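Local coordinates for protein acetolactate synthase, small subunit (PDB 2FGC) that forms the small subunit of a two-component enzyme, probably a regulatory partner, and carries an N-terminal ACT domain followed by a second alpha/beta domain, at residues A[30-35]-A[98-103]; A[74-79]-A[177-182]; A[116-121]-A[150-155]. All coordinates share one frame; numbering follows the deposited sequence.

Contact 1 of 3, residues A[30-35]-A[98-103]; sequences HLVSML and VKVTPI
Ser33 and Thr101 face each other in a hydrogen-bonded antiparallel pair. Ser33 N donates to Thr101 O at 2.6 Å, and Thr101 N returns a bond to Ser33 O at 2.7 Å. The next such pair is Leu35 with Lys99, where Leu35 N meets Lys99 O at 2.7 Å. Ile103 N continues the ladder at the other end with a bond to Leu31 O, which it approaches from above the carbonyl plane, 38° out of it. Leu35 O also accepts Val98 N at 3.0 Å, while its bond from Lys99 N is weak. Val98 and Lys99 therefore share one opposite residue, a classic beta bulge. A water bridges Leu31 N and Ile103 O.

The strands are the first and last of an ACT domain, a ferredoxin-like beta-alpha-beta-beta-alpha-beta fold. In its sheet, 30-35 runs between 97-102 and 70-79.

Among the apolar contacts, Val32, Met34 and Val100 share one face, where Val100 packs on Ala91 of helix 83-91. Val32 CG2 presses on Val100 CG1 at 3.4 Å, which is tight for two methyl groups. The selenomethionine Met34 runs beside Val100, both pointing the same way, and brings CG to Val100 CG2. Beyond the last pair, Ile103 holds CG1 beside its backbone N (chi1 -80°), and from there the end methyl CD1 reaches Ser33 CB at 3.6 Å. Ser33 OG is hydrogen-bonded to Arg72 NH1 of the neighbouring strand 70-79. At the bulge, Val98 CG2 lies against Leu35 CB at 3.7 Å.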
ATOM      1  N   HIS A  30      -1.763  17.359  -0.039  1.00 63.24           N
ATOM      2  CA  HIS A  30      -1.368  17.311   1.364  1.00 62.38           C
ATOM      3  C   HIS A  30      -1.334  15.887   1.870  1.00 60.94           C
ATOM      4  O   HIS A  30      -2.117  15.046   1.451  1.00 61.91           O
ATOM      5  CB  HIS A  30      -2.312  18.131   2.234  1.00 61.86           C
ATOM      6  CG  HIS A  30      -2.465  19.545   1.782  1.00 67.38           C
ATOM      7  ND1 HIS A  30      -1.543  20.525   2.081  1.00 72.50           N
ATOM      8  CD2 HIS A  30      -3.421  20.143   1.035  1.00 66.21           C
ATOM      9  CE1 HIS A  30      -1.933  21.669   1.547  1.00 73.59           C
ATOM     10  NE2 HIS A  30      -3.068  21.464   0.905  1.00 74.52           N
ATOM     11  N   LEU A  31      -0.443  15.630   2.812  1.00 56.03           N
ATOM     12  CA  LEU A  31      -0.305  14.303   3.343  1.00 53.22           C
ATOM     13  C   LEU A  31      -0.620  14.248   4.838  1.00 51.32           C
ATOM     14  O   LEU A  31      -0.177  15.089   5.604  1.00 44.62           O
ATOM     15  CB  LEU A  31       1.106  13.802   3.064  1.00 51.88           C
ATOM     16  CG  LEU A  31       1.409  13.225   1.681  1.00 53.80           C
ATOM     17  CD1 LEU A  31       2.943  13.180   1.405  1.00 48.79           C
ATOM     18  CD2 LEU A  31       0.753  11.823   1.519  1.00 50.29           C
ATOM     19  N   VAL A  32      -1.406  13.265   5.249  1.00 52.35           N
ATOM     20  CA  VAL A  32      -1.737  13.142   6.664  1.00 55.45           C
ATOM     21  C   VAL A  32      -1.680  11.682   7.142  1.00 58.22           C
ATOM     22  O   VAL A  32      -2.055  10.733   6.457  1.00 59.46           O
ATOM     23  CB  VAL A  32      -3.000  13.982   7.073  1.00 53.76           C
ATOM     24  CG1 VAL A  32      -4.069  13.928   6.035  1.00 62.52           C
ATOM     25  CG2 VAL A  32      -3.539  13.575   8.384  1.00 58.40           C
ATOM     26  N   SER A  33      -1.120  11.498   8.305  1.00 55.82           N
ATOM     27  CA  SER A  33      -1.053  10.180   8.835  1.00 57.82           C
ATOM     28  C   SER A  33      -2.034  10.087   9.994  1.00 57.68           C
ATOM     29  O   SER A  33      -2.297  11.073  10.678  1.00 56.61           O
ATOM     30  CB  SER A  33       0.374   9.920   9.285  1.00 56.07           C
ATOM     31  OG  SER A  33       0.515   8.547   9.510  1.00 72.68           O
HETATM   32  N   MSE A  34      -2.589   8.913  10.231  1.00 56.52           N
HETATM   33  CA  MSE A  34      -3.669   8.848  11.161  1.00 63.31           C
HETATM   34  C   MSE A  34      -3.729   7.515  11.862  1.00 56.95           C
HETATM   35  O   MSE A  34      -3.670   6.492  11.221  1.00 54.60           O
HETATM   36  CB  MSE A  34      -4.917   9.003  10.345  1.00 61.86           C
HETATM   37  CG  MSE A  34      -6.021   9.531  11.067  1.00 70.79           C
HETATM   38 SE   MSE A  34      -7.461   9.799   9.727  1.00 87.21          SE
HETATM   39  CE  MSE A  34      -6.535  11.192   8.461  1.00 93.00           C
ATOM     40  N   LEU A  35      -3.913   7.526  13.174  1.00 53.79           N
ATOM     41  CA  LEU A  35      -3.878   6.300  13.955  1.00 51.23           C
ATOM     42  C   LEU A  35      -5.315   6.012  14.312  1.00 50.18           C
ATOM     43  O   LEU A  35      -5.972   6.889  14.842  1.00 50.61           O
ATOM     44  CB  LEU A  35      -3.050   6.546  15.209  1.00 50.91           C
ATOM     45  CG  LEU A  35      -2.076   5.506  15.752  1.00 60.03           C
ATOM     46  CD1 LEU A  35      -1.220   4.887  14.678  1.00 52.88           C
ATOM     47  CD2 LEU A  35      -1.180   6.190  16.789  1.00 54.51           C
ATOM     48  N   VAL A  98      -7.663   8.398  16.746  1.00 46.82           N
ATOM     49  CA  VAL A  98      -7.017   8.517  18.047  1.00 50.05           C
ATOM     50  C   VAL A  98      -5.774   9.397  17.967  1.00 51.90           C
ATOM     51  O   VAL A  98      -5.347   9.977  18.965  1.00 54.68           O
ATOM     52  CB  VAL A  98      -6.623   7.139  18.609  1.00 48.05           C
ATOM     53  CG1 VAL A  98      -7.577   6.067  18.104  1.00 55.68           C
ATOM     54  CG2 VAL A  98      -5.188   6.803  18.237  1.00 44.82           C
ATOM     55  N   LYS A  99      -5.237   9.585  16.786  1.00 51.65           N
ATOM     56  CA  LYS A  99      -4.251  10.614  16.552  1.00 55.48           C
ATOM     57  C   LYS A  99      -4.166  10.911  15.056  1.00 56.02           C
ATOM     58  O   LYS A  99      -4.098   9.972  14.233  1.00 55.50           O
ATOM     59  CB  LYS A  99      -2.859  10.210  17.071  1.00 56.76           C
ATOM     60  CG  LYS A  99      -2.057  11.442  17.447  1.00 59.31           C
ATOM     61  CD  LYS A  99      -0.595  11.200  17.556  1.00 79.58           C
ATOM     62  CE  LYS A  99       0.070  12.493  18.000  1.00 81.65           C
ATOM     63  NZ  LYS A  99       1.533  12.305  18.044  1.00 94.05           N
ATOM     64  N   VAL A 100      -4.168  12.208  14.724  1.00 56.21           N
ATOM     65  CA  VAL A 100      -3.981  12.698  13.347  1.00 57.29           C
ATOM     66  C   VAL A 100      -2.648  13.437  13.336  1.00 59.18           C
ATOM     67  O   VAL A 100      -2.410  14.279  14.161  1.00 61.63           O
ATOM     68  CB  VAL A 100      -5.156  13.642  12.885  1.00 57.95           C
ATOM     69  CG1 VAL A 100      -4.942  14.155  11.471  1.00 50.67           C
ATOM     70  CG2 VAL A 100      -6.522  12.945  13.008  1.00 52.88           C
ATOM     71  N   THR A 101      -1.766  13.046  12.441  1.00 59.96           N
ATOM     72  CA  THR A 101      -0.411  13.604  12.288  1.00 62.29           C
ATOM     73  C   THR A 101      -0.255  14.155  10.856  1.00 57.87           C
ATOM     74  O   THR A 101      -0.167  13.383   9.901  1.00 53.30           O
ATOM     75  CB  THR A 101       0.691  12.477  12.435  1.00 61.62           C
ATOM     76  OG1 THR A 101       0.529  11.773  13.675  1.00 72.25           O
ATOM     77  CG2 THR A 101       2.146  13.039  12.316  1.00 65.76           C
ATOM     78  N   PRO A 102      -0.240  15.479  10.693  1.00 57.79           N
ATOM     79  CA  PRO A 102       0.155  15.994   9.367  1.00 57.18           C
ATOM     80  C   PRO A 102       1.634  15.690   9.040  1.00 55.05           C
ATOM     81  O   PRO A 102       2.516  15.710   9.909  1.00 53.66           O
ATOM     82  CB  PRO A 102      -0.080  17.497   9.464  1.00 55.57           C
ATOM     83  CG  PRO A 102      -0.886  17.696  10.709  1.00 63.51           C
ATOM     84  CD  PRO A 102      -0.593  16.545  11.637  1.00 58.60           C
ATOM     85  N   ILE A 103       1.874  15.345   7.795  1.00 54.74           N
ATOM     86  CA  ILE A 103       3.222  15.151   7.303  1.00 55.88           C
ATOM     87  C   ILE A 103       3.738  16.461   6.741  1.00 57.43           C
ATOM     88  O   ILE A 103       3.005  17.218   6.117  1.00 57.89           O
ATOM     89  CB  ILE A 103       3.266  14.061   6.247  1.00 56.07           C
ATOM     90  CG1 ILE A 103       3.260  12.701   6.942  1.00 57.50           C
ATOM     91  CG2 ILE A 103       4.497  14.181   5.445  1.00 50.13           C
ATOM     92  CD1 ILE A 103       2.000  12.025   6.789  1.00 67.23           C
TER
HETATM   93  O   HOH W   1       1.436  17.800   3.536  1.00 75.08           O

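Contact 2 of 3, residues A[74-79]-A[177-182]; sequences VIMVKG and TGIVAM
Val74 and Ile179 meet side chain to backbone. The CG1 methyl of Val74 sits 3.5 Å from Ile179 O. It points there because CG1 is anti to Val74 N (chi1 179°). The same methyl also lies near Ala181 N, while the CG2 branch looks to the Ala181 backbone as well. Val74 thus packs along the main chain of 179-181. A water joins the two segments where the backbones approach, donating to Val74 O at 3.1 Å and to Ile179 O at 2.8 Å. The contact lies between two four-stranded antiparallel sheets. One is the ACT-domain sheet, through strand 70-79. The other is the second-domain sheet, through strand 171-183, at the edge of that sheet within this chain.

The selenomethionine Met76 makes the second side-chain contact. Its chain extends through CG and then bends at the selenium (chi3 -90°), which swings CE across to Ile179 CG1 at 3.8 Å. Only the end of Met76 touches, and it meets the ethyl arm of Ile179 at a slant. Ile179 N is hydrogen-bonded to Ser59 OG of strand 56-64. Val180 directs its side chain away from Val74 and packs on Leu117 of the second subunit.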
ATOM      1  N   VAL A  74      -2.368   6.598   5.821  1.00 48.20           N
ATOM      2  CA  VAL A  74      -1.749   7.748   5.227  1.00 49.12           C
ATOM      3  C   VAL A  74      -2.650   8.115   4.111  1.00 50.07           C
ATOM      4  O   VAL A  74      -3.059   7.257   3.325  1.00 50.09           O
ATOM      5  CB  VAL A  74      -0.358   7.442   4.684  1.00 48.70           C
ATOM      6  CG1 VAL A  74       0.264   8.699   4.034  1.00 45.93           C
ATOM      7  CG2 VAL A  74       0.522   6.972   5.863  1.00 53.52           C
ATOM      8  N   ILE A  75      -2.992   9.394   4.087  1.00 48.99           N
ATOM      9  CA  ILE A  75      -3.958   9.926   3.164  1.00 51.03           C
ATOM     10  C   ILE A  75      -3.297  11.101   2.493  1.00 52.01           C
ATOM     11  O   ILE A  75      -2.599  11.896   3.112  1.00 48.81           O
ATOM     12  CB  ILE A  75      -5.284  10.311   3.887  1.00 48.55           C
ATOM     13  CG1 ILE A  75      -5.843   9.098   4.587  1.00 49.54           C
ATOM     14  CG2 ILE A  75      -6.344  10.692   2.921  1.00 52.47           C
ATOM     15  CD1 ILE A  75      -6.941   9.440   5.581  1.00 61.60           C
HETATM   16  N   MSE A  76      -3.490  11.171   1.201  1.00 57.26           N
HETATM   17  CA  MSE A  76      -3.112  12.334   0.487  1.00 69.37           C
HETATM   18  C   MSE A  76      -4.393  12.965  -0.029  1.00 62.57           C
HETATM   19  O   MSE A  76      -5.277  12.277  -0.489  1.00 60.59           O
HETATM   20  CB  MSE A  76      -2.178  11.942  -0.621  1.00 66.16           C
HETATM   21  CG  MSE A  76      -1.551  13.142  -1.222  1.00 82.46           C
HETATM   22 SE   MSE A  76      -0.499  12.639  -2.768  1.00 98.44          SE
HETATM   23  CE  MSE A  76       1.338  12.280  -1.924  1.00 99.06           C
ATOM     24  N   VAL A  77      -4.516  14.275   0.104  1.00 63.41           N
ATOM     25  CA  VAL A  77      -5.747  14.974  -0.276  1.00 62.79           C
ATOM     26  C   VAL A  77      -5.406  16.230  -1.042  1.00 60.96           C
ATOM     27  O   VAL A  77      -4.515  16.974  -0.657  1.00 55.29           O
ATOM     28  CB  VAL A  77      -6.639  15.342   0.947  1.00 63.93           C
ATOM     29  CG1 VAL A  77      -7.386  14.119   1.466  1.00 62.55           C
ATOM     30  CG2 VAL A  77      -5.810  15.967   2.071  1.00 69.46           C
ATOM     31  N   LYS A  78      -6.108  16.452  -2.141  1.00 62.48           N
ATOM     32  CA  LYS A  78      -5.830  17.609  -2.967  1.00 65.29           C
ATOM     33  C   LYS A  78      -6.680  18.772  -2.470  1.00 63.64           C
ATOM     34  O   LYS A  78      -7.911  18.675  -2.448  1.00 62.21           O
ATOM     35  CB  LYS A  78      -6.116  17.286  -4.435  1.00 67.72           C
ATOM     36  CG  LYS A  78      -5.029  17.743  -5.410  1.00 71.11           C
ATOM     37  CD  LYS A  78      -5.567  17.676  -6.824  1.00 73.54           C
ATOM     38  CE  LYS A  78      -4.598  18.222  -7.843  1.00 66.14           C
ATOM     39  NZ  LYS A  78      -5.416  18.690  -9.010  1.00 70.17           N
ATOM     40  N   GLY A  79      -6.024  19.849  -2.037  1.00 61.66           N
ATOM     41  CA  GLY A  79      -6.749  21.008  -1.499  1.00 61.29           C
ATOM     42  C   GLY A  79      -5.983  22.284  -1.162  1.00 58.74           C
ATOM     43  O   GLY A  79      -4.805  22.439  -1.514  1.00 57.99           O
ATOM     44  N   THR A 177       0.393   0.256  -4.406  1.00 50.09           N
ATOM     45  CA  THR A 177      -0.031   0.719  -3.087  1.00 53.17           C
ATOM     46  C   THR A 177      -0.215   2.229  -3.271  1.00 57.75           C
ATOM     47  O   THR A 177       0.230   2.806  -4.275  1.00 62.55           O
ATOM     48  CB  THR A 177       1.081   0.409  -2.081  1.00 51.73           C
ATOM     49  OG1 THR A 177       2.197   1.308  -2.300  1.00 50.73           O
ATOM     50  CG2 THR A 177       1.570  -1.048  -2.254  1.00 47.38           C
ATOM     51  N   GLY A 178      -0.841   2.923  -2.349  1.00 57.47           N
ATOM     52  CA  GLY A 178      -0.644   4.375  -2.441  1.00 55.95           C
ATOM     53  C   GLY A 178       0.701   4.825  -1.870  1.00 56.30           C
ATOM     54  O   GLY A 178       1.647   4.047  -1.729  1.00 56.64           O
ATOM     55  N   ILE A 179       0.780   6.083  -1.483  1.00 56.97           N
ATOM     56  CA  ILE A 179       1.968   6.594  -0.841  1.00 56.03           C
ATOM     57  C   ILE A 179       1.953   6.266   0.664  1.00 56.51           C
ATOM     58  O   ILE A 179       0.937   6.504   1.349  1.00 56.11           O
ATOM     59  CB  ILE A 179       1.970   8.111  -0.997  1.00 57.79           C
ATOM     60  CG1 ILE A 179       1.848   8.510  -2.477  1.00 63.14           C
ATOM     61  CG2 ILE A 179       3.152   8.743  -0.284  1.00 55.91           C
ATOM     62  CD1 ILE A 179       3.092   8.217  -3.305  1.00 72.78           C
ATOM     63  N   VAL A 180       3.048   5.701   1.170  1.00 52.72           N
ATOM     64  CA  VAL A 180       3.360   5.764   2.601  1.00 51.47           C
ATOM     65  C   VAL A 180       4.314   6.909   2.812  1.00 50.72           C
ATOM     66  O   VAL A 180       5.238   7.122   2.025  1.00 55.00           O
ATOM     67  CB  VAL A 180       4.002   4.496   3.167  1.00 50.57           C
ATOM     68  CG1 VAL A 180       2.993   3.373   3.235  1.00 61.47           C
ATOM     69  CG2 VAL A 180       5.027   4.068   2.270  1.00 54.96           C
ATOM     70  N   ALA A 181       4.082   7.690   3.854  1.00 50.82           N
ATOM     71  CA  ALA A 181       4.964   8.816   4.128  1.00 51.66           C
ATOM     72  C   ALA A 181       5.113   8.982   5.621  1.00 50.86           C
ATOM     73  O   ALA A 181       4.266   8.523   6.414  1.00 50.99           O
ATOM     74  CB  ALA A 181       4.453  10.125   3.439  1.00 46.54           C
HETATM   75  N   MSE A 182       6.205   9.632   5.970  1.00 50.96           N
HETATM   76  CA  MSE A 182       6.654   9.842   7.334  1.00 57.53           C
HETATM   77  C   MSE A 182       7.521  11.104   7.335  1.00 52.57           C
HETATM   78  O   MSE A 182       8.220  11.378   6.351  1.00 51.21           O
HETATM   79  CB  MSE A 182       7.556   8.680   7.700  1.00 54.85           C
HETATM   80  CG  MSE A 182       7.822   8.478   9.139  1.00 65.67           C
HETATM   81 SE   MSE A 182       8.310   6.558   9.323  1.00 73.16          SE
HETATM   82  CE  MSE A 182       6.440   5.614   9.277  1.00 76.61           C
TER
HETATM   83  O   HOH W   2      -1.490   7.647   0.718  1.00 53.32           O

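Contact 3 of 3, residues A[116-121]-A[150-155]; sequences ALIKVR and IEITGA
Ile118 and Ile152 cross obliquely on one face of the sheet, with Ile118 CD1 3.6 Å from Ile152 CG2. Ile152 holds CG1 anti to its backbone N (chi1 -152°), which places CG2 in the crowded position between N and the carbonyl carbon. There CG2 meets both Ile118 CD1 and Ala116 CB, the latter at 4.0 Å. Farther along, Val120 CG2 and Ile150 CD1 touch at their ends, 3.8 Å apart. Ile118 and Ile152 pack on Phe162 of helix 156-165, and Ile150 packs on helix 126-135.

Leu117 and Glu151 are on the other face. Leu117 CD2 lies at an angle over the aliphatic part of Glu151, 4.1 Å from Glu151 CG. The Glu151 chain bends at chi2, and its carboxylate ends clear of 116-121. Glu151 OE1 forms a salt bridge with Arg113 of the second subunit, while Leu117 packs on Val180 of that subunit.

Backbone bonds join the two strands. Ala116 with Ile152 and Ile118 with Ile150 are hydrogen-bonded antiparallel pairs, each with two bonds. Ala116 N to Ile152 O and Ile118 N to Ile150 O are both 2.7 Å. Ile118 N lies in the plane of its carbonyl acceptor, whereas Ile150 N is tilted 30° from that of Ile118.

The two faces differ in chemistry. The isoleucine-rich face closes a hydrophobic core beneath the domain's helices. The Leu117-Glu151 face combines apolar packing with a charge pair. Both side chains meet residues of the second subunit, so this face contributes to the dimer interface.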
ATOM      1  N   ALA A 116       4.974  -0.962  -6.483  1.00 48.83           N
ATOM      2  CA  ALA A 116       4.108  -1.495  -7.536  1.00 44.25           C
ATOM      3  C   ALA A 116       4.539  -2.901  -7.882  1.00 46.71           C
ATOM      4  O   ALA A 116       5.736  -3.204  -7.858  1.00 44.54           O
ATOM      5  CB  ALA A 116       4.217  -0.627  -8.760  1.00 42.66           C
ATOM      6  N   LEU A 117       3.578  -3.772  -8.159  1.00 47.53           N
ATOM      7  CA  LEU A 117       3.856  -5.065  -8.823  1.00 47.50           C
ATOM      8  C   LEU A 117       3.504  -4.921 -10.299  1.00 50.45           C
ATOM      9  O   LEU A 117       2.363  -4.535 -10.617  1.00 46.46           O
ATOM     10  CB  LEU A 117       3.043  -6.209  -8.231  1.00 46.10           C
ATOM     11  CG  LEU A 117       3.382  -6.598  -6.789  1.00 50.31           C
ATOM     12  CD1 LEU A 117       2.699  -7.892  -6.422  1.00 52.29           C
ATOM     13  CD2 LEU A 117       4.863  -6.744  -6.589  1.00 48.16           C
ATOM     14  N   ILE A 118       4.450  -5.212 -11.207  1.00 49.44           N
ATOM     15  CA  ILE A 118       4.157  -5.046 -12.626  1.00 48.93           C
ATOM     16  C   ILE A 118       4.332  -6.331 -13.446  1.00 49.80           C
ATOM     17  O   ILE A 118       5.451  -6.835 -13.531  1.00 45.26           O
ATOM     18  CB  ILE A 118       5.014  -3.931 -13.206  1.00 51.71           C
ATOM     19  CG1 ILE A 118       4.804  -2.680 -12.366  1.00 46.56           C
ATOM     20  CG2 ILE A 118       4.600  -3.663 -14.653  1.00 45.48           C
ATOM     21  CD1 ILE A 118       6.015  -1.857 -12.154  1.00 48.00           C
ATOM     22  N   LYS A 119       3.247  -6.856 -14.044  1.00 47.28           N
ATOM     23  CA  LYS A 119       3.345  -8.025 -14.957  1.00 47.70           C
ATOM     24  C   LYS A 119       3.599  -7.555 -16.397  1.00 47.60           C
ATOM     25  O   LYS A 119       2.778  -6.825 -16.952  1.00 45.04           O
ATOM     26  CB  LYS A 119       2.052  -8.815 -14.917  1.00 43.95           C
ATOM     27  CG  LYS A 119       2.092 -10.238 -15.415  1.00 45.73           C
ATOM     28  CD  LYS A 119       0.641 -10.832 -15.398  1.00 51.38           C
ATOM     29  CE  LYS A 119       0.556 -12.273 -14.913  1.00 59.06           C
ATOM     30  NZ  LYS A 119      -0.678 -12.490 -14.091  1.00 65.20           N
ATOM     31  N   VAL A 120       4.753  -7.910 -16.980  1.00 46.69           N
ATOM     32  CA  VAL A 120       5.094  -7.511 -18.350  1.00 48.43           C
ATOM     33  C   VAL A 120       5.316  -8.730 -19.204  1.00 47.26           C
ATOM     34  O   VAL A 120       5.966  -9.636 -18.779  1.00 46.68           O
ATOM     35  CB  VAL A 120       6.357  -6.623 -18.466  1.00 50.12           C
ATOM     36  CG1 VAL A 120       6.150  -5.340 -17.821  1.00 63.89           C
ATOM     37  CG2 VAL A 120       7.505  -7.241 -17.772  1.00 55.48           C
ATOM     38  N   ARG A 121       4.749  -8.754 -20.404  1.00 48.93           N
ATOM     39  CA  ARG A 121       4.995  -9.820 -21.404  1.00 50.86           C
ATOM     40  C   ARG A 121       6.263  -9.465 -22.225  1.00 51.67           C
ATOM     41  O   ARG A 121       6.458  -8.298 -22.558  1.00 50.17           O
ATOM     42  CB  ARG A 121       3.800  -9.870 -22.352  1.00 50.35           C
ATOM     43  CG  ARG A 121       3.778 -11.086 -23.299  1.00 53.13           C
ATOM     44  CD  ARG A 121       2.537 -11.062 -24.194  1.00 50.42           C
ATOM     45  N   ILE A 150       7.595  -7.773 -11.916  1.00 45.55           N
ATOM     46  CA  ILE A 150       8.586  -6.927 -11.368  1.00 48.30           C
ATOM     47  C   ILE A 150       7.985  -6.260 -10.136  1.00 51.92           C
ATOM     48  O   ILE A 150       6.805  -5.842 -10.131  1.00 49.47           O
ATOM     49  CB  ILE A 150       8.996  -5.904 -12.411  1.00 50.63           C
ATOM     50  CG1 ILE A 150       9.650  -6.620 -13.610  1.00 50.20           C
ATOM     51  CG2 ILE A 150       9.913  -4.861 -11.803  1.00 42.71           C
ATOM     52  CD1 ILE A 150       9.530  -5.813 -14.903  1.00 56.13           C
ATOM     53  N   GLU A 151       8.790  -6.246  -9.076  1.00 49.16           N
ATOM     54  CA  GLU A 151       8.556  -5.425  -7.909  1.00 50.32           C
ATOM     55  C   GLU A 151       9.389  -4.126  -7.937  1.00 49.23           C
ATOM     56  O   GLU A 151      10.608  -4.145  -8.062  1.00 49.96           O
ATOM     57  CB  GLU A 151       8.917  -6.240  -6.681  1.00 48.47           C
ATOM     58  CG  GLU A 151       8.559  -5.585  -5.377  1.00 62.30           C
ATOM     59  CD  GLU A 151       9.562  -5.947  -4.292  1.00 82.71           C
ATOM     60  OE1 GLU A 151       9.547  -7.124  -3.821  1.00 80.70           O
ATOM     61  OE2 GLU A 151      10.377  -5.046  -3.936  1.00 88.61           O
ATOM     62  N   ILE A 152       8.729  -2.996  -7.771  1.00 51.51           N
ATOM     63  CA  ILE A 152       9.421  -1.703  -7.754  1.00 53.92           C
ATOM     64  C   ILE A 152       8.921  -0.803  -6.585  1.00 55.40           C
ATOM     65  O   ILE A 152       7.695  -0.654  -6.384  1.00 55.09           O
ATOM     66  CB  ILE A 152       9.378  -1.059  -9.171  1.00 53.84           C
ATOM     67  CG1 ILE A 152      10.555  -0.142  -9.464  1.00 64.54           C
ATOM     68  CG2 ILE A 152       8.093  -0.455  -9.531  1.00 58.29           C
ATOM     69  CD1 ILE A 152      11.436  -0.810 -10.576  1.00 68.45           C
ATOM     70  N   THR A 153       9.875  -0.265  -5.807  1.00 53.38           N
ATOM     71  CA  THR A 153       9.605   0.638  -4.670  1.00 57.21           C
ATOM     72  C   THR A 153      10.298   1.990  -4.884  1.00 53.96           C
ATOM     73  O   THR A 153      11.376   2.000  -5.417  1.00 59.69           O
ATOM     74  CB  THR A 153      10.091  -0.004  -3.320  1.00 59.17           C
ATOM     75  OG1 THR A 153       9.579  -1.341  -3.185  1.00 68.78           O
ATOM     76  CG2 THR A 153       9.541   0.763  -2.159  1.00 68.83           C
ATOM     77  N   GLY A 154       9.720   3.147  -4.546  1.00 50.27           N
ATOM     78  CA  GLY A 154      10.542   4.407  -4.593  1.00 44.81           C
ATOM     79  C   GLY A 154       9.602   5.537  -4.479  1.00 49.55           C
ATOM     80  O   GLY A 154       8.437   5.308  -4.261  1.00 52.46           O
ATOM     81  N   ALA A 155      10.072   6.762  -4.655  1.00 51.45           N
ATOM     82  CA  ALA A 155       9.176   7.902  -4.818  1.00 52.35           C
ATOM     83  C   ALA A 155       8.145   7.658  -5.944  1.00 53.70           C
ATOM     84  O   ALA A 155       8.383   6.898  -6.894  1.00 58.16           O
ATOM     85  CB  ALA A 155      10.001   9.163  -5.108  1.00 50.72           C
TER

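Overall arrangement
Contacts 1 and 2 share the ACT-domain sheet, since strands 28-37 and 70-79 are neighbours in it. Their centres are about 10 Å apart and they touch directly: Val32 N probably hydrogen-bonds to Ile75 O at 2.8 Å. Contact 2 connects this sheet to strand 171-183, which adjoins strand 110-121 of contact 3. The centres of contacts 2 and 3 are about 19 Å apart, with nearest atoms about 5 Å apart. Contacts 1 and 3 lie on opposite sides of the chain's centre, about 27 Å apart between centres. Contacts 2 and 3 both reach the second subunit, but contact 1 does not. A magnesium ion lies about 6 Å from the Val98 side chain in contact 1.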